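Long-range contacts in peptidase S9 prolyl oligopeptidase catalytic domain-containing protein (Pyrococcus horikoshii, PDB 4HXF), which probably cleaves peptides as a serine protease of the prolyl oligopeptidase family, assembled into a self-compartmentalizing hexamer whose multimerization selects the substrates: residues I491-T496 with N521-S526; E431-E436 with K509-D514. All blocks are in the same frame, centred on the assembly; numbering follows the deposited sequence.

Contact 1: I491-T496 with N521-S526; sequences ISYWLT and NYRKLS. With Y3A (N-[(benzyloxy)carbonyl]glycyl-N-[(2S,3R)-4-chloro-3-hydroxy-1-phenylbutan-2-yl]glycinamide), chain B.
Trp494 rests its CB on CD2 of Tyr522, 3.6 Å away and oblique to the tyrosine ring, while its indole reaches past the hydroxyl of Ser526. That hydroxyl takes part in two bonds. Ser526 OG accepts the Trp494 backbone N at 2.9 Å, nearly straight at 168°, and donates to Tyr522 O over a short 2.5 Å, tilted 33° from that carbonyl's plane. The torsion that sets OG opposite its own carbonyl carbon (chi1 -74°) puts it between these partners. With an alanine here, the Trp494 N-H would probably be left without its acceptor and the Tyr522 carbonyl without this donor. The indole's own bond across the contact is weak, Trp494 NE1 to Leu525 O at 3.2 Å; the same carbonyl also receives Tyr470 OH. Tyr493 presents its ring edge, CE1 lying 3.5 Å from Tyr522 O, and its OH bonds to Tyr493 of the second subunit. One indole face carries Ile491 CG2, centred over the ring, and the indole edge meets the inhibitor's phenyl ring at 3.9 Å (Trp494 CZ3 to Y3A CE2). Ile491 CD1 touches the same benzyl group, the inhibitor's phenylalanine side chain, so this wall is consistent with a serine protease S1 pocket. The first turn of helix 494-500 thus lies against the end of helix 521-524, with helices 467-478 and 552-563 also packing on segment 491-496.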
ATOM      1  N   ILE A 491     -32.864 -28.406  14.304  1.00 13.19           N
ATOM      2  CA  ILE A 491     -33.686 -27.981  15.414  1.00 12.87           C
ATOM      3  C   ILE A 491     -33.612 -28.971  16.543  1.00 12.44           C
ATOM      4  O   ILE A 491     -33.762 -30.153  16.349  1.00 12.46           O
ATOM      5  CB  ILE A 491     -35.178 -27.821  14.951  1.00 13.20           C
ATOM      6  CG1 ILE A 491     -35.325 -26.859  13.796  1.00 14.25           C
ATOM      7  CG2 ILE A 491     -36.045 -27.383  16.165  1.00 12.65           C
ATOM      8  CD1 ILE A 491     -35.498 -27.600  12.426  1.00 16.82           C
ATOM      9  N   SER A 492     -33.340 -28.433  17.725  1.00 12.82           N
ATOM     10  CA  SER A 492     -33.457 -29.101  19.014  1.00 12.43           C
ATOM     11  C   SER A 492     -34.630 -28.589  19.881  1.00 11.19           C
ATOM     12  O   SER A 492     -35.064 -29.380  20.724  1.00 12.59           O
ATOM     13  CB  SER A 492     -32.176 -29.141  19.881  1.00 13.06           C
ATOM     14  OG  SER A 492     -31.756 -27.862  20.284  1.00 12.96           O
ATOM     15  N   TYR A 493     -35.041 -27.338  19.700  1.00 10.45           N
ATOM     16  CA  TYR A 493     -36.124 -26.792  20.457  1.00 12.30           C
ATOM     17  C   TYR A 493     -37.025 -25.909  19.678  1.00 12.84           C
ATOM     18  O   TYR A 493     -36.623 -24.797  19.246  1.00 13.95           O
ATOM     19  CB  TYR A 493     -35.570 -26.043  21.709  1.00 13.42           C
ATOM     20  CG  TYR A 493     -36.549 -25.527  22.735  1.00 12.80           C
ATOM     21  CD1 TYR A 493     -37.886 -26.041  22.809  1.00 13.27           C
ATOM     22  CD2 TYR A 493     -36.202 -24.643  23.715  1.00 13.86           C
ATOM     23  CE1 TYR A 493     -38.784 -25.614  23.748  1.00 12.87           C
ATOM     24  CE2 TYR A 493     -37.084 -24.217  24.656  1.00 14.48           C
ATOM     25  CZ  TYR A 493     -38.407 -24.675  24.686  1.00 14.17           C
ATOM     26  OH  TYR A 493     -39.252 -24.300  25.651  1.00 15.26           O
ATOM     27  N   TRP A 494     -38.275 -26.364  19.439  1.00 12.04           N
ATOM     28  CA  TRP A 494     -39.161 -25.563  18.626  1.00 11.71           C
ATOM     29  C   TRP A 494     -39.486 -24.184  19.170  1.00 12.09           C
ATOM     30  O   TRP A 494     -39.767 -23.248  18.362  1.00 12.05           O
ATOM     31  CB  TRP A 494     -40.459 -26.324  18.295  1.00 11.98           C
ATOM     32  CG  TRP A 494     -40.179 -27.526  17.449  1.00 12.41           C
ATOM     33  CD1 TRP A 494     -40.288 -28.855  17.804  1.00 12.85           C
ATOM     34  CD2 TRP A 494     -39.809 -27.498  16.053  1.00 11.93           C
ATOM     35  NE1 TRP A 494     -39.977 -29.648  16.701  1.00 14.02           N
ATOM     36  CE2 TRP A 494     -39.623 -28.865  15.659  1.00 12.37           C
ATOM     37  CE3 TRP A 494     -39.545 -26.498  15.159  1.00 13.91           C
ATOM     38  CZ2 TRP A 494     -39.294 -29.236  14.358  1.00 13.87           C
ATOM     39  CZ3 TRP A 494     -39.217 -26.867  13.855  1.00 13.95           C
ATOM     40  CH2 TRP A 494     -39.062 -28.211  13.489  1.00 13.63           C
ATOM     41  N   LEU A 495     -39.520 -23.968  20.469  1.00 11.80           N
ATOM     42  CA  LEU A 495     -39.975 -22.687  20.938  1.00 11.71           C
ATOM     43  C   LEU A 495     -38.992 -21.596  20.546  1.00 12.09           C
ATOM     44  O   LEU A 495     -39.389 -20.499  20.123  1.00 13.08           O
ATOM     45  CB  LEU A 495     -40.169 -22.617  22.463  1.00 13.30           C
ATOM     46  CG  LEU A 495     -40.879 -21.376  22.964  1.00 13.92           C
ATOM     47  CD1 LEU A 495     -42.291 -21.188  22.435  1.00 16.89           C
ATOM     48  CD2 LEU A 495     -41.005 -21.306  24.465  1.00 17.38           C
ATOM     49  N   THR A 496     -37.668 -21.872  20.612  1.00 12.97           N
ATOM     50  CA  THR A 496     -36.703 -20.886  20.140  1.00 13.11           C
ATOM     51  C   THR A 496     -36.688 -20.719  18.634  1.00 12.68           C
ATOM     52  O   THR A 496     -36.285 -19.687  18.096  1.00 13.59           O
ATOM     53  CB  THR A 496     -35.293 -21.111  20.721  1.00 13.68           C
ATOM     54  OG1 THR A 496     -34.798 -22.340  20.211  1.00 14.61           O
ATOM     55  CG2 THR A 496     -35.387 -21.107  22.258  1.00 14.47           C
ATOM     56  N   ASN A 521     -46.869 -28.958  22.639  1.00 17.60           N
ATOM     57  CA  ASN A 521     -46.151 -29.653  21.576  1.00 18.73           C
ATOM     58  C   ASN A 521     -44.738 -29.071  21.329  1.00 15.21           C
ATOM     59  O   ASN A 521     -43.869 -29.730  20.806  1.00 15.44           O
ATOM     60  CB  ASN A 521     -46.906 -29.665  20.231  1.00 22.53           C
ATOM     61  CG  ASN A 521     -47.922 -30.811  20.194  1.00 31.43           C
ATOM     62  OD1 ASN A 521     -47.722 -31.825  20.812  1.00 30.39           O
ATOM     63  ND2 ASN A 521     -49.131 -30.539  19.627  1.00 35.22           N
ATOM     64  N   TYR A 522     -44.516 -27.819  21.727  1.00 15.41           N
ATOM     65  CA  TYR A 522     -43.238 -27.198  21.554  1.00 15.45           C
ATOM     66  C   TYR A 522     -42.136 -27.834  22.404  1.00 15.72           C
ATOM     67  O   TYR A 522     -40.957 -27.722  22.072  1.00 20.16           O
ATOM     68  CB  TYR A 522     -43.326 -25.680  21.848  1.00 13.98           C
ATOM     69  CG  TYR A 522     -43.867 -24.971  20.615  1.00 14.59           C
ATOM     70  CD1 TYR A 522     -45.257 -24.953  20.322  1.00 13.26           C
ATOM     71  CD2 TYR A 522     -43.058 -24.326  19.750  1.00 13.52           C
ATOM     72  CE1 TYR A 522     -45.727 -24.289  19.223  1.00 15.68           C
ATOM     73  CE2 TYR A 522     -43.541 -23.695  18.596  1.00 14.20           C
ATOM     74  CZ  TYR A 522     -44.900 -23.666  18.360  1.00 14.56           C
ATOM     75  OH  TYR A 522     -45.352 -23.082  17.192  1.00 13.82           O
ATOM     76  N   ARG A 523     -42.544 -28.459  23.516  1.00 15.50           N
ATOM     77  CA  ARG A 523     -41.611 -29.264  24.306  1.00 17.65           C
ATOM     78  C   ARG A 523     -41.698 -30.733  23.930  1.00 17.23           C
ATOM     79  O   ARG A 523     -40.659 -31.394  23.762  1.00 16.14           O
ATOM     80  CB  ARG A 523     -41.979 -29.135  25.800  1.00 20.83           C
ATOM     81  CG  ARG A 523     -41.506 -27.794  26.423  1.00 32.37           C
ATOM     82  CD  ARG A 523     -42.209 -27.637  27.793  1.00 45.56           C
ATOM     83  NE  ARG A 523     -41.810 -28.787  28.640  1.00 48.28           N
ATOM     84  CZ  ARG A 523     -40.824 -28.749  29.561  1.00 53.86           C
ATOM     85  NH1 ARG A 523     -40.173 -27.579  29.880  1.00 54.24           N
ATOM     86  NH2 ARG A 523     -40.526 -29.884  30.212  1.00 40.29           N
ATOM     87  N   LYS A 524     -42.911 -31.263  23.751  1.00 16.86           N
ATOM     88  CA  LYS A 524     -43.104 -32.653  23.474  1.00 17.49           C
ATOM     89  C   LYS A 524     -42.390 -33.155  22.199  1.00 14.79           C
ATOM     90  O   LYS A 524     -41.938 -34.315  22.175  1.00 14.75           O
ATOM     91  CB  LYS A 524     -44.617 -33.053  23.343  1.00 21.73           C
ATOM     92  CG  LYS A 524     -44.885 -34.471  22.905  1.00 32.06           C
ATOM     93  CD  LYS A 524     -46.391 -34.833  22.658  1.00 43.78           C
ATOM     94  CE  LYS A 524     -46.529 -36.140  21.817  1.00 45.22           C
ATOM     95  NZ  LYS A 524     -47.926 -36.418  21.300  1.00 43.28           N
ATOM     96  N   LEU A 525     -42.354 -32.335  21.172  1.00 14.90           N
ATOM     97  CA  LEU A 525     -41.727 -32.739  19.955  1.00 13.20           C
ATOM     98  C   LEU A 525     -40.300 -32.177  19.739  1.00 13.14           C
ATOM     99  O   LEU A 525     -39.783 -32.165  18.616  1.00 13.76           O
ATOM    100  CB  LEU A 525     -42.590 -32.359  18.772  1.00 14.75           C
ATOM    101  CG  LEU A 525     -44.001 -32.916  18.942  1.00 15.38           C
ATOM    102  CD1 LEU A 525     -44.875 -32.314  17.777  1.00 16.65           C
ATOM    103  CD2 LEU A 525     -44.022 -34.458  19.031  1.00 15.35           C
ATOM    104  N   SER A 526     -39.651 -31.732  20.841  1.00 12.92           N
ATOM    105  CA  SER A 526     -38.333 -31.152  20.757  1.00 12.14           C
ATOM    106  C   SER A 526     -37.273 -32.089  21.321  1.00 12.96           C
ATOM    107  O   SER A 526     -37.362 -32.461  22.502  1.00 13.69           O
ATOM    108  CB  SER A 526     -38.300 -29.825  21.570  1.00 12.90           C
ATOM    109  OG  SER A 526     -39.011 -28.760  20.863  1.00 13.16           O
TER
HETATM  110  N3  Y3A B 701     -38.110 -23.765   3.745  1.00 31.19           N
HETATM  111  CA3 Y3A B 701     -38.367 -24.431   5.036  1.00 29.62           C
HETATM  112  C3  Y3A B 701     -37.046 -24.331   5.807  1.00 23.84           C
HETATM  113  O3  Y3A B 701     -36.135 -23.551   5.621  1.00 22.30           O
HETATM  114  C4  Y3A B 701     -34.530 -26.442   6.693  1.00 17.83           C
HETATM  115  O4  Y3A B 701     -35.139 -27.654   6.434  1.00 19.01           O
HETATM  116  CA4 Y3A B 701     -35.512 -25.583   7.470  1.00 14.44           C
HETATM  117  N4  Y3A B 701     -36.769 -25.586   6.676  1.00 19.47           N
HETATM  118  CB4 Y3A B 701     -36.027 -26.185   8.810  1.00 16.03           C
HETATM  119  CG4 Y3A B 701     -37.004 -25.312   9.527  1.00 16.26           C
HETATM  120  CD1 Y3A B 701     -36.715 -24.040  10.046  1.00 18.37           C
HETATM  121  CD2 Y3A B 701     -38.279 -25.800   9.775  1.00 19.95           C
HETATM  122  CE1 Y3A B 701     -37.640 -23.271  10.728  1.00 18.86           C
HETATM  123  CE2 Y3A B 701     -39.222 -25.040  10.451  1.00 18.80           C
HETATM  124  CZ4 Y3A B 701     -38.916 -23.790  10.892  1.00 18.58           C
HETATM  125  C15 Y3A B 701     -33.673 -25.688   5.609  1.00 18.18           C

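Contact 2: E431-E436 with K509-D514; sequences ERTGLE and KEVIGD
Thr433 and Val511 meet through methyl groups in the close-packed half of this contact, Thr433 CG2 lying 3.6 Å from Val511 CG1, the side chains crossing at about a right angle. The first torsion of Thr433 (chi1 57°) sets OG1 between its backbone N and carbonyl carbon, leaving CG2 opposite that carbon and turned to Val511. Ile512 completes the apolar patch with CD1 3.9 Å from Thr433 CG2, and also passes Thr433 OG1. Glu431 N donates to Val511 O at 2.8 Å (156°), approaching from above the carbonyl plane. Val511 O also accepts from a water 2.9 Å away, which accepts the Thr433 N-H, so one helix-end carbonyl serves both ends of the 431-433 backbone.

The other side is looser: Thr433, Val511 and Ile512 are buried and touch directly, whereas Glu431 is exposed. Its side chain, extended beyond CG, passes Ile512 O with Glu431 CG at 3.6 Å. Two acceptors, Glu431 OE2 and Ile512 O, are joined by a water that donates to each, at 2.7 Å to OE2. Glu431 OE1 bonds to a hexanediol, probably from the crystallisation liquor. Within segment 431-436 a salt bridge spans the type II turn, Arg432 gripping Glu436 side-on. The contact joins the loop leading into helix 436-451 to the C-terminal end of helix 504-511, whose Glu510 bonds to Ser241 and Val240 in the loop between strands 229-232 and 245-249 of a beta-propeller blade.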
ATOM      1  N   GLU A 431     -48.147 -30.217  12.887  1.00 14.11           N
ATOM      2  CA  GLU A 431     -48.377 -30.522  14.289  1.00 13.88           C
ATOM      3  C   GLU A 431     -47.966 -31.939  14.657  1.00 14.48           C
ATOM      4  O   GLU A 431     -48.272 -32.392  15.747  1.00 15.95           O
ATOM      5  CB  GLU A 431     -49.853 -30.239  14.779  1.00 15.80           C
ATOM      6  CG  GLU A 431     -50.289 -28.804  14.486  1.00 15.54           C
ATOM      7  CD  GLU A 431     -51.646 -28.524  15.120  1.00 20.83           C
ATOM      8  OE1 GLU A 431     -52.611 -28.478  14.339  1.00 20.01           O
ATOM      9  OE2 GLU A 431     -51.786 -28.483  16.371  1.00 20.50           O
ATOM     10  N   ARG A 432     -47.269 -32.641  13.762  1.00 13.12           N
ATOM     11  CA  ARG A 432     -46.892 -34.053  13.966  1.00 14.20           C
ATOM     12  C   ARG A 432     -45.440 -34.341  13.686  1.00 13.92           C
ATOM     13  O   ARG A 432     -45.050 -35.477  13.405  1.00 13.98           O
ATOM     14  CB  ARG A 432     -47.781 -35.002  13.093  1.00 14.97           C
ATOM     15  CG  ARG A 432     -49.252 -34.787  13.188  1.00 20.02           C
ATOM     16  CD  ARG A 432     -49.755 -35.265  14.448  1.00 23.91           C
ATOM     17  NE  ARG A 432     -49.833 -36.764  14.533  1.00 23.52           N
ATOM     18  CZ  ARG A 432     -50.217 -37.301  15.699  1.00 26.99           C
ATOM     19  NH1 ARG A 432     -50.536 -36.481  16.741  1.00 27.82           N
ATOM     20  NH2 ARG A 432     -50.151 -38.595  15.913  1.00 22.02           N
ATOM     21  N   THR A 433     -44.629 -33.318  13.743  1.00 13.51           N
ATOM     22  CA  THR A 433     -43.155 -33.540  13.526  1.00 13.59           C
ATOM     23  C   THR A 433     -42.540 -34.549  14.527  1.00 15.10           C
ATOM     24  O   THR A 433     -42.782 -34.431  15.701  1.00 13.27           O
ATOM     25  CB  THR A 433     -42.395 -32.246  13.702  1.00 13.75           C
ATOM     26  OG1 THR A 433     -42.605 -31.650  14.994  1.00 14.66           O
ATOM     27  CG2 THR A 433     -42.730 -31.204  12.593  1.00 12.89           C
ATOM     28  N   GLY A 434     -41.860 -35.544  14.005  1.00 15.40           N
ATOM     29  CA  GLY A 434     -41.224 -36.571  14.884  1.00 13.77           C
ATOM     30  C   GLY A 434     -42.142 -37.738  15.174  1.00 16.19           C
ATOM     31  O   GLY A 434     -41.760 -38.718  15.797  1.00 16.00           O
ATOM     32  N   LEU A 435     -43.399 -37.681  14.692  1.00 14.74           N
ATOM     33  CA  LEU A 435     -44.372 -38.721  14.990  1.00 15.58           C
ATOM     34  C   LEU A 435     -44.458 -39.671  13.808  1.00 16.11           C
ATOM     35  O   LEU A 435     -43.554 -40.466  13.628  1.00 16.36           O
ATOM     36  CB  LEU A 435     -45.743 -38.102  15.420  1.00 15.07           C
ATOM     37  CG  LEU A 435     -45.685 -37.127  16.615  1.00 15.36           C
ATOM     38  CD1 LEU A 435     -47.061 -36.601  16.992  1.00 15.87           C
ATOM     39  CD2 LEU A 435     -44.973 -37.837  17.813  1.00 16.10           C
ATOM     40  N   GLU A 436     -45.485 -39.583  12.987  1.00 16.30           N
ATOM     41  CA  GLU A 436     -45.585 -40.547  11.849  1.00 16.38           C
ATOM     42  C   GLU A 436     -44.414 -40.417  10.867  1.00 15.37           C
ATOM     43  O   GLU A 436     -43.963 -41.415  10.292  1.00 15.74           O
ATOM     44  CB  GLU A 436     -46.908 -40.392  11.117  1.00 17.27           C
ATOM     45  CG  GLU A 436     -48.156 -40.813  11.854  1.00 18.32           C
ATOM     46  CD  GLU A 436     -48.596 -39.787  12.897  1.00 19.84           C
ATOM     47  OE1 GLU A 436     -48.347 -38.549  12.840  1.00 18.81           O
ATOM     48  OE2 GLU A 436     -49.239 -40.224  13.854  1.00 23.95           O
ATOM     49  N   LYS A 509     -45.804 -21.670  13.788  1.00 14.17           N
ATOM     50  CA  LYS A 509     -47.282 -21.717  14.126  1.00 13.79           C
ATOM     51  C   LYS A 509     -47.983 -22.800  13.290  1.00 14.91           C
ATOM     52  O   LYS A 509     -48.914 -23.480  13.795  1.00 16.45           O
ATOM     53  CB  LYS A 509     -47.992 -20.376  14.040  1.00 15.75           C
ATOM     54  CG  LYS A 509     -47.594 -19.443  15.206  1.00 16.28           C
ATOM     55  CD  LYS A 509     -48.431 -18.188  15.223  1.00 18.20           C
ATOM     56  CE  LYS A 509     -47.977 -17.196  16.303  1.00 19.46           C
ATOM     57  NZ  LYS A 509     -48.634 -15.867  16.174  1.00 21.68           N
ATOM     58  N   GLU A 510     -47.563 -22.882  12.049  1.00 14.70           N
ATOM     59  CA  GLU A 510     -48.138 -23.827  11.103  1.00 14.39           C
ATOM     60  C   GLU A 510     -47.603 -25.253  11.308  1.00 14.65           C
ATOM     61  O   GLU A 510     -48.359 -26.212  11.414  1.00 16.13           O
ATOM     62  CB  GLU A 510     -47.797 -23.353   9.696  1.00 16.05           C
ATOM     63  CG  GLU A 510     -48.213 -24.322   8.595  1.00 17.30           C
ATOM     64  CD  GLU A 510     -48.185 -23.712   7.213  1.00 18.33           C
ATOM     65  OE1 GLU A 510     -47.869 -24.563   6.319  1.00 15.75           O
ATOM     66  OE2 GLU A 510     -48.717 -22.556   7.079  1.00 17.34           O
ATOM     67  N   VAL A 511     -46.248 -25.367  11.404  1.00 14.15           N
ATOM     68  CA  VAL A 511     -45.654 -26.709  11.409  1.00 15.14           C
ATOM     69  C   VAL A 511     -45.693 -27.411  12.797  1.00 13.27           C
ATOM     70  O   VAL A 511     -45.826 -28.642  12.905  1.00 14.74           O
ATOM     71  CB  VAL A 511     -44.225 -26.730  10.781  1.00 18.56           C
ATOM     72  CG1 VAL A 511     -43.653 -28.156  10.835  1.00 20.59           C
ATOM     73  CG2 VAL A 511     -44.347 -26.211   9.368  1.00 20.49           C
ATOM     74  N   ILE A 512     -45.580 -26.623  13.869  1.00 15.00           N
ATOM     75  CA  ILE A 512     -45.600 -27.088  15.242  1.00 13.48           C
ATOM     76  C   ILE A 512     -46.976 -26.829  15.915  1.00 13.63           C
ATOM     77  O   ILE A 512     -47.557 -27.762  16.536  1.00 15.49           O
ATOM     78  CB  ILE A 512     -44.451 -26.500  16.103  1.00 12.56           C
ATOM     79  CG1 ILE A 512     -43.164 -26.573  15.255  1.00 13.18           C
ATOM     80  CG2 ILE A 512     -44.327 -27.216  17.450  1.00 12.25           C
ATOM     81  CD1 ILE A 512     -42.785 -27.954  14.793  1.00 13.11           C
ATOM     82  N   GLY A 513     -47.483 -25.617  15.823  1.00 13.59           N
ATOM     83  CA  GLY A 513     -48.801 -25.299  16.349  1.00 13.71           C
ATOM     84  C   GLY A 513     -48.975 -23.867  16.788  1.00 13.38           C
ATOM     85  O   GLY A 513     -48.041 -23.102  17.003  1.00 15.12           O
ATOM     86  N   ASP A 514     -50.250 -23.528  16.939  1.00 15.02           N
ATOM     87  CA  ASP A 514     -50.640 -22.182  17.466  1.00 16.05           C
ATOM     88  C   ASP A 514     -50.342 -22.042  18.971  1.00 17.16           C
ATOM     89  O   ASP A 514     -50.068 -22.963  19.689  1.00 17.14           O
ATOM     90  CB  ASP A 514     -52.210 -22.028  17.258  1.00 23.82           C
ATOM     91  CG  ASP A 514     -52.541 -21.587  15.842  1.00 40.75           C
ATOM     92  OD1 ASP A 514     -51.590 -21.112  15.133  1.00 45.24           O
ATOM     93  OD2 ASP A 514     -53.716 -21.729  15.397  1.00 44.08           O
TER
HETATM   94  O   HOH W   1     -49.753 -28.226  18.136  1.00 19.82           O
HETATM   95  O   HOH W   2     -45.159 -30.610  14.883  1.00 15.63           O

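In the fold
The two contacts lie with centres about 10 Å apart, and their segments alternate along the chain: 431-436, 491-496, 509-514, 521-526. They touch directly. Trp494 CD2 packs 3.3 Å from Ile512 CD1, and Tyr522 OH probably hydrogen-bonds Gly513 O at 2.7 Å. Helices 494-500, 504-511 and 521-524 belong to the connection between parallel strands 484-488 and 538-543 of the eight-stranded hydrolase sheet, whereas 431-436 comes from the earlier connection between strands 409-413 and 460-465. Contact 1 therefore folds one connection on itself and contact 2 ties it to another. Contact 1 gives Ile491 and Trp494 to the inhibitor pocket; Thr433 and Ile512 of contact 2 back Trp494 as a second shell, Val511 lying about 5 Å from the inhibitor (nearest atoms).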